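Local coordinates for protein short chain dehydrogenase (Rhodopseudomonas palustris, PDB 3H7A) that probably acts as a short-chain dehydrogenase, an oxidoreductase expected to use a nicotinamide cofactor held in its Rossmann fold, at residues F89-N94 and W111-W116. Numbering follows the deposited sequence.
Sequences FNVGAN and WEMACW
The F89 ring meets the helix with its edge: CZ lies 3.6 Å from M113 O, close to the ring plane, while one face carries V91 N from its own segment, displaced toward the rim. With chi1 at -178°, CG lies opposite the backbone N and the ring extends from the end of strand 84-89 to the helix. On the helix's far side, the W111 ring has W116 CB over one face and stacks with W111 of the second subunit; the W116 ring receives E112 O at its edge.

V91 forms the apolar centre. Its CG1 stands 3.4 Å from M113 CG, tighter than usual, although M113 is modelled in two conformers and the closeness is therefore doubtful. In the conformer described, the two side chains cross at about a right angle and the bend at chi2 (91°) brings M113 CE to 3.8 Å from V91 CG1. M113 O, buried between F89 and V91 CG1, has no hydrogen-bonding partner. Further along, A93 CB rests 4.4 Å from A114 CB.

No direct hydrogen bond joins the segments. Instead, a water bridges V91 O and A114 O, 2.8 Å from each. W111 O accepts from both C115 N and W116 N in a pi-type turn, consistent with the helix kink of classical short-chain dehydrogenases.

N90, hydrogen-bonded through its side chain to T140 and G14, anchors the loop that leaves strand 84-89. F89-N90-V91-G92 probably occupies the place of the NNAG motif of classical short-chain dehydrogenases, and its packing against helix 104-132, which also reaches the second subunit, is characteristic of the SDR Rossmann fold.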
ATOM      1  N   PHE B  89      -5.942  12.560  19.295  1.00 21.90           N
ATOM      2  CA  PHE B  89      -7.321  12.367  18.879  1.00 19.92           C
ATOM      3  C   PHE B  89      -7.659  10.880  18.855  1.00 24.76           C
ATOM      4  O   PHE B  89      -7.177  10.131  18.007  1.00 26.71           O
ATOM      5  CB  PHE B  89      -7.579  12.989  17.509  1.00 18.99           C
ATOM      6  CG  PHE B  89      -9.000  12.863  17.069  1.00 15.46           C
ATOM      7  CD1 PHE B  89      -9.976  13.735  17.552  1.00 12.63           C
ATOM      8  CD2 PHE B  89      -9.386  11.827  16.202  1.00 25.10           C
ATOM      9  CE1 PHE B  89     -11.308  13.620  17.158  1.00 20.20           C
ATOM     10  CE2 PHE B  89     -10.710  11.685  15.819  1.00 23.05           C
ATOM     11  CZ  PHE B  89     -11.678  12.590  16.286  1.00 21.03           C
ATOM     12  N   ASN B  90      -8.508  10.472  19.786  1.00 28.11           N
ATOM     13  CA  ASN B  90      -8.789   9.067  20.020  1.00 27.89           C
ATOM     14  C   ASN B  90     -10.292   8.833  20.079  1.00 28.32           C
ATOM     15  O   ASN B  90     -10.845   8.497  21.113  1.00 30.07           O
ATOM     16  CB  ASN B  90      -8.113   8.636  21.323  1.00 25.71           C
ATOM     17  CG  ASN B  90      -8.297   7.166  21.620  1.00 32.53           C
ATOM     18  OD1 ASN B  90      -7.764   6.309  20.915  1.00 33.17           O
ATOM     19  ND2 ASN B  90      -9.052   6.864  22.679  1.00 30.02           N
ATOM     20  N   VAL B  91     -10.963   9.058  18.961  1.00 33.68           N
ATOM     21  CA  VAL B  91     -12.402   8.894  18.913  1.00 37.10           C
ATOM     22  C   VAL B  91     -12.727   7.763  17.940  1.00 43.00           C
ATOM     23  O   VAL B  91     -12.719   7.943  16.718  1.00 42.51           O
ATOM     24  CB  VAL B  91     -13.122  10.223  18.569  1.00 36.80           C
ATOM     25  CG1 VAL B  91     -14.597  10.020  18.455  1.00 39.55           C
ATOM     26  CG2 VAL B  91     -12.857  11.269  19.635  1.00 38.27           C
ATOM     27  N   GLY B  92     -12.976   6.585  18.513  1.00 49.27           N
ATOM     28  CA  GLY B  92     -13.361   5.391  17.762  1.00 53.22           C
ATOM     29  C   GLY B  92     -14.811   5.463  17.339  1.00 52.78           C
ATOM     30  O   GLY B  92     -15.410   6.543  17.376  1.00 59.98           O
ATOM     31  N   ALA B  93     -15.373   4.314  16.956  1.00 51.34           N
ATOM     32  CA  ALA B  93     -16.741   4.212  16.398  1.00 50.78           C
ATOM     33  C   ALA B  93     -16.996   2.883  15.688  1.00 45.46           C
ATOM     34  O   ALA B  93     -17.767   2.863  14.723  1.00 50.70           O
ATOM     35  CB  ALA B  93     -17.033   5.363  15.392  1.00 47.79           C
ATOM     36  N   ASN B  94     -16.355   1.795  16.120  1.00 41.13           N
ATOM     37  CA  ASN B  94     -16.447   0.542  15.361  1.00 41.62           C
ATOM     38  C   ASN B  94     -17.888   0.035  15.256  1.00 39.29           C
ATOM     39  O   ASN B  94     -18.476  -0.389  16.249  1.00 38.07           O
ATOM     40  CB  ASN B  94     -15.513  -0.538  15.923  1.00 45.01           C
ATOM     41  CG  ASN B  94     -15.231  -1.661  14.911  1.00 58.88           C
ATOM     42  OD1 ASN B  94     -16.128  -2.124  14.201  1.00 62.18           O
ATOM     43  ND2 ASN B  94     -13.976  -2.100  14.850  1.00 62.93           N
ATOM     44  N   TRP B 111     -18.996   9.638  10.272  1.00 20.18           N
ATOM     45  CA  TRP B 111     -18.114  10.662   9.737  1.00 18.05           C
ATOM     46  C   TRP B 111     -17.909  11.870  10.681  1.00 26.16           C
ATOM     47  O   TRP B 111     -16.771  12.334  10.871  1.00 24.58           O
ATOM     48  CB  TRP B 111     -18.625  11.145   8.392  1.00 19.03           C
ATOM     49  CG  TRP B 111     -17.807  12.277   7.843  1.00 20.61           C
ATOM     50  CD1 TRP B 111     -16.606  12.181   7.198  1.00 20.23           C
ATOM     51  CD2 TRP B 111     -18.129  13.675   7.889  1.00 22.05           C
ATOM     52  NE1 TRP B 111     -16.154  13.434   6.848  1.00 23.26           N
ATOM     53  CE2 TRP B 111     -17.071  14.367   7.251  1.00 21.71           C
ATOM     54  CE3 TRP B 111     -19.212  14.409   8.405  1.00 25.79           C
ATOM     55  CZ2 TRP B 111     -17.066  15.757   7.099  1.00 24.89           C
ATOM     56  CZ3 TRP B 111     -19.210  15.794   8.257  1.00 22.10           C
ATOM     57  CH2 TRP B 111     -18.138  16.453   7.606  1.00 23.56           C
ATOM     58  N   GLU B 112     -18.997  12.374  11.270  1.00 25.76           N
ATOM     59  CA  GLU B 112     -18.917  13.522  12.186  1.00 21.76           C
ATOM     60  C   GLU B 112     -18.014  13.232  13.379  1.00 19.89           C
ATOM     61  O   GLU B 112     -17.213  14.073  13.773  1.00 23.91           O
ATOM     62  CB  GLU B 112     -20.297  13.945  12.695  1.00 16.26           C
ATOM     63  CG  GLU B 112     -21.236  14.503  11.623  1.00 25.04           C
ATOM     64  CD  GLU B 112     -22.618  14.873  12.172  1.00 33.54           C
ATOM     65  OE1 GLU B 112     -22.986  14.446  13.296  1.00 32.77           O
ATOM     66  OE2 GLU B 112     -23.335  15.603  11.464  1.00 37.73           O
ATOM     67  N   MET B 113     -18.143  12.021  13.911  1.00 20.62           N
ATOM     68  CA  MET B 113     -17.431  11.603  15.117  0.50 21.35           C
ATOM     69  C   MET B 113     -15.967  11.228  14.828  1.00 23.54           C
ATOM     70  O   MET B 113     -15.060  11.686  15.521  1.00 23.30           O
ATOM     71  CB  MET B 113     -18.196  10.433  15.770  0.50 25.52           C
ATOM     72  CG  MET B 113     -17.745   9.997  17.166  0.50 35.64           C
ATOM     73  SD  MET B 113     -18.538  10.772  18.612  0.50 44.89           S
ATOM     74  CE  MET B 113     -17.619  12.290  18.757  0.50 34.51           C
ATOM     75  N   ALA B 114     -15.747  10.402  13.803  1.00 21.22           N
ATOM     76  CA  ALA B 114     -14.432   9.791  13.543  1.00 21.79           C
ATOM     77  C   ALA B 114     -13.531  10.495  12.528  1.00 14.28           C
ATOM     78  O   ALA B 114     -12.357  10.158  12.408  1.00 19.76           O
ATOM     79  CB  ALA B 114     -14.623   8.332  13.126  1.00 18.87           C
ATOM     80  N   CYS B 115     -14.083  11.434  11.773  1.00 22.64           N
ATOM     81  CA  CYS B 115     -13.333  12.070  10.714  1.00 17.39           C
ATOM     82  C   CYS B 115     -13.367  13.604  10.795  1.00 17.78           C
ATOM     83  O   CYS B 115     -12.321  14.251  10.864  1.00 24.89           O
ATOM     84  CB  CYS B 115     -13.846  11.608   9.355  1.00 19.55           C
ATOM     85  SG  CYS B 115     -12.887  12.395   8.029  1.00 17.84           S
ATOM     86  N   TRP B 116     -14.582  14.155  10.787  1.00 22.84           N
ATOM     87  CA  TRP B 116     -14.842  15.584  10.920  1.00 19.10           C
ATOM     88  C   TRP B 116     -14.238  16.095  12.213  1.00 23.54           C
ATOM     89  O   TRP B 116     -13.494  17.060  12.216  1.00 19.73           O
ATOM     90  CB  TRP B 116     -16.357  15.834  10.895  1.00 24.93           C
ATOM     91  CG  TRP B 116     -16.799  17.183  11.423  1.00 25.23           C
ATOM     92  CD1 TRP B 116     -17.444  17.434  12.605  1.00 21.45           C
ATOM     93  CD2 TRP B 116     -16.629  18.454  10.780  1.00 21.57           C
ATOM     94  NE1 TRP B 116     -17.679  18.785  12.736  1.00 25.11           N
ATOM     95  CE2 TRP B 116     -17.190  19.431  11.631  1.00 21.82           C
ATOM     96  CE3 TRP B 116     -16.056  18.861   9.569  1.00 27.95           C
ATOM     97  CZ2 TRP B 116     -17.192  20.786  11.310  1.00 28.61           C
ATOM     98  CZ3 TRP B 116     -16.064  20.204   9.247  1.00 25.42           C
ATOM     99  CH2 TRP B 116     -16.627  21.154  10.118  1.00 18.81           C
TER
HETATM  100  O   HOH W   1     -11.429   8.393  14.311  1.00 25.84           O